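Side-chain contacts in protein SSD1 (Saccharomyces cerevisiae S288C, PDB 7AM1), which binds mRNA untranslated regions as a non-enzymatic pseudonuclease of the RNase II family and represses translation: residues K288-P291 with H296-G299; L220-L225 with I315-R320. All coordinates share one frame; numbering follows the deposited sequence.

Interaction 1: K288-P291 with H296-G299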
ATOM      1  N   LYS A 288       8.077 -22.537  12.938  1.00 49.00           N
ATOM      2  CA  LYS A 288       8.617 -23.842  12.574  1.00 53.54           C
ATOM      3  C   LYS A 288       7.557 -24.935  12.527  1.00 55.30           C
ATOM      4  O   LYS A 288       7.611 -25.802  11.652  1.00 57.52           O
ATOM      5  CB  LYS A 288       9.728 -24.242  13.547  1.00 60.18           C
ATOM      6  CG  LYS A 288      10.975 -24.750  12.844  1.00 68.47           C
ATOM      7  CD  LYS A 288      11.937 -25.439  13.802  1.00 75.94           C
ATOM      8  CE  LYS A 288      13.141 -26.002  13.055  1.00 81.31           C
ATOM      9  NZ  LYS A 288      14.102 -26.681  13.963  1.00 85.01           N
ATOM     10  N   ARG A 289       6.620 -24.957  13.469  1.00 58.35           N
ATOM     11  CA  ARG A 289       5.634 -26.028  13.500  1.00 61.23           C
ATOM     12  C   ARG A 289       4.418 -25.550  14.277  1.00 56.00           C
ATOM     13  O   ARG A 289       4.507 -24.658  15.123  1.00 54.33           O
ATOM     14  CB  ARG A 289       6.188 -27.307  14.142  1.00 69.34           C
ATOM     15  CG  ARG A 289       6.563 -27.142  15.607  1.00 77.10           C
ATOM     16  CD  ARG A 289       7.347 -28.332  16.154  1.00 86.18           C
ATOM     17  NE  ARG A 289       7.477 -28.234  17.605  1.00 92.40           N
ATOM     18  CZ  ARG A 289       6.567 -28.659  18.477  1.00 96.45           C
ATOM     19  NH1 ARG A 289       5.449 -29.243  18.062  1.00 96.80           N
ATOM     20  NH2 ARG A 289       6.778 -28.502  19.776  1.00 98.86           N
ATOM     21  N   TRP A 290       3.277 -26.169  13.982  1.00 53.59           N
ATOM     22  CA  TRP A 290       2.042 -25.900  14.716  1.00 50.84           C
ATOM     23  C   TRP A 290       1.177 -27.145  14.638  1.00 51.74           C
ATOM     24  O   TRP A 290       0.357 -27.300  13.722  1.00 52.17           O
ATOM     25  CB  TRP A 290       1.305 -24.684  14.161  1.00 48.66           C
ATOM     26  CG  TRP A 290       0.238 -24.172  15.078  1.00 49.28           C
ATOM     27  CD1 TRP A 290      -0.216 -24.760  16.226  1.00 51.38           C
ATOM     28  CD2 TRP A 290      -0.512 -22.967  14.921  1.00 49.05           C
ATOM     29  NE1 TRP A 290      -1.202 -23.991  16.791  1.00 51.45           N
ATOM     30  CE2 TRP A 290      -1.404 -22.885  16.007  1.00 49.47           C
ATOM     31  CE3 TRP A 290      -0.518 -21.949  13.963  1.00 48.36           C
ATOM     32  CZ2 TRP A 290      -2.292 -21.828  16.163  1.00 49.82           C
ATOM     33  CZ3 TRP A 290      -1.397 -20.897  14.122  1.00 48.79           C
ATOM     34  CH2 TRP A 290      -2.273 -20.845  15.212  1.00 49.25           C
ATOM     35  N   PRO A 291       1.347 -28.075  15.571  1.00 52.88           N
ATOM     36  CA  PRO A 291       0.544 -29.301  15.561  1.00 54.19           C
ATOM     37  C   PRO A 291      -0.826 -29.061  16.185  1.00 52.89           C
ATOM     38  O   PRO A 291      -1.069 -28.060  16.856  1.00 51.26           O
ATOM     39  CB  PRO A 291       1.375 -30.272  16.402  1.00 56.11           C
ATOM     40  CG  PRO A 291       2.084 -29.378  17.387  1.00 55.32           C
ATOM     41  CD  PRO A 291       2.320 -28.057  16.682  1.00 53.37           C
ATOM     42  N   HIS A 296      -0.917 -22.685  19.973  1.00 50.42           N
ATOM     43  CA  HIS A 296      -0.059 -21.656  19.406  1.00 50.73           C
ATOM     44  C   HIS A 296       1.008 -22.295  18.553  1.00 47.87           C
ATOM     45  O   HIS A 296       1.404 -23.450  18.791  1.00 47.69           O
ATOM     46  CB  HIS A 296       0.605 -20.836  20.522  1.00 56.88           C
ATOM     47  CG  HIS A 296       1.126 -21.685  21.638  1.00 65.25           C
ATOM     48  ND1 HIS A 296       0.451 -21.846  22.829  1.00 68.00           N
ATOM     49  CD2 HIS A 296       2.235 -22.457  21.727  1.00 68.14           C
ATOM     50  CE1 HIS A 296       1.130 -22.665  23.611  1.00 69.63           C
ATOM     51  NE2 HIS A 296       2.218 -23.049  22.967  1.00 69.20           N
ATOM     52  N   PRO A 297       1.509 -21.595  17.536  1.00 47.51           N
ATOM     53  CA  PRO A 297       2.638 -22.109  16.769  1.00 46.80           C
ATOM     54  C   PRO A 297       3.929 -22.037  17.571  1.00 47.86           C
ATOM     55  O   PRO A 297       4.060 -21.284  18.539  1.00 48.57           O
ATOM     56  CB  PRO A 297       2.690 -21.192  15.543  1.00 45.48           C
ATOM     57  CG  PRO A 297       2.092 -19.911  16.012  1.00 45.14           C
ATOM     58  CD  PRO A 297       1.044 -20.284  17.028  1.00 46.74           C
ATOM     59  N   PHE A 298       4.879 -22.872  17.168  1.00 50.66           N
ATOM     60  CA  PHE A 298       6.236 -22.840  17.687  1.00 53.03           C
ATOM     61  C   PHE A 298       7.162 -22.279  16.616  1.00 49.73           C
ATOM     62  O   PHE A 298       6.921 -22.442  15.416  1.00 47.46           O
ATOM     63  CB  PHE A 298       6.697 -24.236  18.115  1.00 58.99           C
ATOM     64  CG  PHE A 298       5.880 -24.826  19.234  1.00 63.11           C
ATOM     65  CD1 PHE A 298       6.191 -24.553  20.557  1.00 63.69           C
ATOM     66  CD2 PHE A 298       4.805 -25.655  18.961  1.00 65.96           C
ATOM     67  CE1 PHE A 298       5.441 -25.093  21.590  1.00 65.40           C
ATOM     68  CE2 PHE A 298       4.053 -26.198  19.987  1.00 67.45           C
ATOM     69  CZ  PHE A 298       4.371 -25.915  21.304  1.00 67.06           C
ATOM     70  N   GLY A 299       8.231 -21.624  17.058  1.00 50.50           N
ATOM     71  CA  GLY A 299       9.129 -20.960  16.134  1.00 51.69           C
ATOM     72  C   GLY A 299      10.555 -20.908  16.632  1.00 53.32           C
ATOM     73  O   GLY A 299      10.875 -21.491  17.671  1.00 53.78           O
TER
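Arg289 and Phe298 form an antiparallel hydrogen-bonded pair near the turn end of a beta hairpin, their CA atoms 5.3 Å apart. Phe298 N gives a nearly straight bond to Arg289 O, 2.7 Å long. Phe298 O takes two donors. Lys288 N lies 2.7 Å from Phe298 O, in the carbonyl plane and on a lone pair. Arg289 N approaches from above that plane and sits farther off, 3.2 Å from Phe298 O. Two residues thus face one, which makes a classic beta bulge. The bulge lies where strand 281-289 of the second cold-shock domain ends. Strand 298-307, its hairpin partner, is an outermost strand of this OB-type sheet.

On one face of the hairpin, the Arg289 guanidinium is stacked flat on the Phe298 ring, with planes 10° apart. The cation-pi contact is off-centre: CZ of Arg289 is 4.0 Å from the ring centroid of Phe298, and closest to the CD2 side. Arg289 chi1 of 64° sets CG between N and C, and the extended chain then carries the charge over the ring. CD2 of His296 approaches the opposite face of that ring. Pro291 CD comes to its edge.

Trp290 and Pro297 lie side by side. CD of Pro297 sits over the six-membered ring of Trp290, 3.5 Å from its centroid, in a CH-pi contact. The indole face also runs under the His296-Pro297 peptide. Trp290 NE1 is bonded to Ser294 O in the turn, which ties the indole to the hairpin tip.

Interaction 2: L220-L225 with I315-R320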
ATOM      1  N   LEU A 220       9.662 -14.347   7.677  1.00 49.09           N
ATOM      2  CA  LEU A 220      10.265 -13.776   8.871  1.00 48.14           C
ATOM      3  C   LEU A 220       9.293 -12.802   9.521  1.00 45.18           C
ATOM      4  O   LEU A 220       8.445 -12.203   8.850  1.00 44.35           O
ATOM      5  CB  LEU A 220      11.573 -13.043   8.547  1.00 49.62           C
ATOM      6  CG  LEU A 220      12.637 -13.860   7.815  1.00 51.33           C
ATOM      7  CD1 LEU A 220      13.782 -12.968   7.354  1.00 52.33           C
ATOM      8  CD2 LEU A 220      13.144 -14.982   8.708  1.00 51.19           C
ATOM      9  N   PHE A 221       9.428 -12.652  10.839  1.00 43.15           N
ATOM     10  CA  PHE A 221       8.562 -11.790  11.630  1.00 41.45           C
ATOM     11  C   PHE A 221       9.403 -11.017  12.630  1.00 41.47           C
ATOM     12  O   PHE A 221      10.161 -11.614  13.397  1.00 42.10           O
ATOM     13  CB  PHE A 221       7.503 -12.602  12.384  1.00 42.14           C
ATOM     14  CG  PHE A 221       6.714 -13.522  11.507  1.00 42.90           C
ATOM     15  CD1 PHE A 221       5.729 -13.029  10.676  1.00 41.29           C
ATOM     16  CD2 PHE A 221       6.959 -14.885  11.521  1.00 45.65           C
ATOM     17  CE1 PHE A 221       4.998 -13.880   9.868  1.00 42.12           C
ATOM     18  CE2 PHE A 221       6.234 -15.737  10.713  1.00 47.10           C
ATOM     19  CZ  PHE A 221       5.254 -15.231   9.883  1.00 44.82           C
ATOM     20  N   SER A 222       9.262  -9.700  12.627  1.00 42.31           N
ATOM     21  CA  SER A 222       9.899  -8.861  13.629  1.00 43.87           C
ATOM     22  C   SER A 222       8.960  -8.693  14.817  1.00 41.67           C
ATOM     23  O   SER A 222       7.734  -8.743  14.674  1.00 40.65           O
ATOM     24  CB  SER A 222      10.250  -7.497  13.044  1.00 48.75           C
ATOM     25  OG  SER A 222       9.071  -6.815  12.660  1.00 51.32           O
ATOM     26  N   GLY A 223       9.543  -8.507  15.996  1.00 39.47           N
ATOM     27  CA  GLY A 223       8.743  -8.370  17.195  1.00 39.43           C
ATOM     28  C   GLY A 223       9.604  -8.403  18.442  1.00 40.41           C
ATOM     29  O   GLY A 223      10.832  -8.302  18.384  1.00 41.21           O
ATOM     30  N   THR A 224       8.926  -8.560  19.573  1.00 42.00           N
ATOM     31  CA  THR A 224       9.565  -8.508  20.876  1.00 45.02           C
ATOM     32  C   THR A 224       9.425  -9.857  21.564  1.00 46.07           C
ATOM     33  O   THR A 224       8.560 -10.666  21.220  1.00 45.06           O
ATOM     34  CB  THR A 224       8.942  -7.416  21.743  1.00 46.71           C
ATOM     35  OG1 THR A 224       7.530  -7.630  21.819  1.00 47.47           O
ATOM     36  CG2 THR A 224       9.206  -6.050  21.133  1.00 46.09           C
ATOM     37  N   LEU A 225      10.282 -10.084  22.555  1.00 48.28           N
ATOM     38  CA  LEU A 225      10.395 -11.377  23.217  1.00 51.08           C
ATOM     39  C   LEU A 225      10.232 -11.187  24.715  1.00 53.88           C
ATOM     40  O   LEU A 225      10.828 -10.274  25.296  1.00 54.86           O
ATOM     41  CB  LEU A 225      11.741 -12.032  22.895  1.00 52.36           C
ATOM     42  CG  LEU A 225      11.875 -13.523  23.199  1.00 54.25           C
ATOM     43  CD1 LEU A 225      10.942 -14.343  22.321  1.00 52.60           C
ATOM     44  CD2 LEU A 225      13.315 -13.975  23.008  1.00 56.98           C
ATOM     45  N   ILE A 315      14.301   0.756  10.543  1.00 42.74           N
ATOM     46  CA  ILE A 315      14.231   0.465   9.115  1.00 43.02           C
ATOM     47  C   ILE A 315      14.632  -0.981   8.848  1.00 42.12           C
ATOM     48  O   ILE A 315      13.991  -1.681   8.055  1.00 40.72           O
ATOM     49  CB  ILE A 315      15.116   1.444   8.323  1.00 44.40           C
ATOM     50  CG1 ILE A 315      14.697   2.887   8.603  1.00 46.05           C
ATOM     51  CG2 ILE A 315      15.051   1.125   6.823  1.00 44.79           C
ATOM     52  CD1 ILE A 315      13.244   3.190   8.288  1.00 46.19           C
ATOM     53  N   ASP A 316      15.707  -1.444   9.488  1.00 45.29           N
ATOM     54  CA  ASP A 316      16.105  -2.840   9.352  1.00 46.99           C
ATOM     55  C   ASP A 316      14.959  -3.768   9.733  1.00 44.32           C
ATOM     56  O   ASP A 316      14.725  -4.786   9.071  1.00 43.48           O
ATOM     57  CB  ASP A 316      17.336  -3.106  10.218  1.00 52.86           C
ATOM     58  CG  ASP A 316      18.047  -4.392   9.854  1.00 59.24           C
ATOM     59  OD1 ASP A 316      17.606  -5.079   8.910  1.00 61.08           O
ATOM     60  OD2 ASP A 316      19.056  -4.716  10.516  1.00 62.70           O
ATOM     61  N   SER A 317      14.216  -3.414  10.785  1.00 43.93           N
ATOM     62  CA  SER A 317      13.109  -4.251  11.237  1.00 43.44           C
ATOM     63  C   SER A 317      11.976  -4.271  10.220  1.00 40.61           C
ATOM     64  O   SER A 317      11.354  -5.316   9.994  1.00 39.59           O
ATOM     65  CB  SER A 317      12.599  -3.750  12.588  1.00 45.87           C
ATOM     66  OG  SER A 317      11.398  -4.406  12.948  1.00 46.57           O
ATOM     67  N   ILE A 318      11.689  -3.123   9.601  1.00 38.06           N
ATOM     68  CA  ILE A 318      10.680  -3.081   8.548  1.00 36.67           C
ATOM     69  C   ILE A 318      11.086  -3.982   7.392  1.00 36.64           C
ATOM     70  O   ILE A 318      10.264  -4.730   6.851  1.00 36.22           O
ATOM     71  CB  ILE A 318      10.450  -1.630   8.079  1.00 36.80           C
ATOM     72  CG1 ILE A 318       9.715  -0.848   9.170  1.00 36.87           C
ATOM     73  CG2 ILE A 318       9.686  -1.609   6.742  1.00 36.43           C
ATOM     74  CD1 ILE A 318       9.691   0.643   8.960  1.00 37.34           C
ATOM     75  N   LEU A 319      12.361  -3.935   7.001  1.00 39.34           N
ATOM     76  CA  LEU A 319      12.824  -4.755   5.887  1.00 40.90           C
ATOM     77  C   LEU A 319      12.730  -6.240   6.218  1.00 39.94           C
ATOM     78  O   LEU A 319      12.221  -7.033   5.415  1.00 39.45           O
ATOM     79  CB  LEU A 319      14.254  -4.368   5.509  1.00 42.81           C
ATOM     80  CG  LEU A 319      14.420  -3.045   4.758  1.00 43.24           C
ATOM     81  CD1 LEU A 319      15.886  -2.654   4.687  1.00 44.01           C
ATOM     82  CD2 LEU A 319      13.830  -3.132   3.357  1.00 43.49           C
ATOM     83  N   ARG A 320      13.227  -6.638   7.397  1.00 39.23           N
ATOM     84  CA  ARG A 320      13.212  -8.048   7.774  1.00 41.01           C
ATOM     85  C   ARG A 320      11.790  -8.565   7.937  1.00 39.56           C
ATOM     86  O   ARG A 320      11.483  -9.699   7.547  1.00 37.91           O
ATOM     87  CB  ARG A 320      13.960  -8.278   9.085  1.00 45.00           C
ATOM     88  CG  ARG A 320      15.395  -7.818   9.177  1.00 51.42           C
ATOM     89  CD  ARG A 320      16.340  -8.690   8.398  1.00 58.36           C
ATOM     90  NE  ARG A 320      17.661  -8.075   8.342  1.00 64.42           N
ATOM     91  CZ  ARG A 320      18.574  -8.195   9.304  1.00 68.95           C
ATOM     92  NH1 ARG A 320      18.314  -8.921  10.384  1.00 70.04           N
ATOM     93  NH2 ARG A 320      19.753  -7.604   9.187  1.00 71.37           N
TER
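Ser222 and Ser317 meet hydroxyl against methylene. The CB of Ser222 points from the strand toward the helix and comes 3.3 Å from Ser317 OG. The two hydroxyl oxygens, Ser222 OG and Ser317 OG, are 3.4 Å apart. Any hydrogen bond between them is weak and not settled; Ser222 OG also has a weak bond with Thr253 OG1, just past the end of strand 247-252. Ser317 O is a little farther off, 3.8 Å from Ser222 OG. Chi1 of Ser317 is 171°, which swings OG away from its own backbone N and out to the strand. Both serines are buried. Small side chains here are consistent with the close approach of strand and helix, the CA atoms of Ser222 and Ser317 being 6.1 Å apart.

The second meeting point lies further along the helix. Leu220 directs its CB to the helix backbone, and this atom is 3.5 Å from Arg320 O. CD1 of Leu220 is 4.0 Å from Arg320 O. The leucine therefore packs against a carbonyl and not against the arginine side chain, whose end leads away from the strand. The Asp316 carboxylate, one turn back, comes over the rim of one face of that guanidinium, its plane nearly upright on it. Arg320 NE is 3.0 Å from Asp316 OD1, but the oxygen is well out of the guanidinium plane. The pairing is one of charges, with no N-H directed at it.

Ser222 N is bonded to Asp321 OD1, so the helix end also grips the strand backbone. On another side of helix 311-321, Ile318 packs on helix 689-725. The whole is helix-on-sheet packing, in which helix 311-321 joins the OB-type sheet of the second cold-shock domain to helix 689-725.

How the interactions relate
Both interactions reach the same five-stranded antiparallel sheet; interaction 2 does so through strand 221-226. Strand 281-289 lies between strand 221-226 and strand 298-307, so it links the two contacts directly. Their centres are about 19 Å apart. Their nearest atoms are about 7 Å apart, and they do not touch. Interaction 1 lies at the hairpin tip, farther from the middle of the chain. Interaction 2 is set deeper, where the sheet meets helix 311-321. That helix follows strand 298-307 in sequence, so the chain runs from the hairpin to the helix. A bound pentaethylene glycol, probably from crystallisation, lies about 6 Å from the Trp290 side chain of interaction 1.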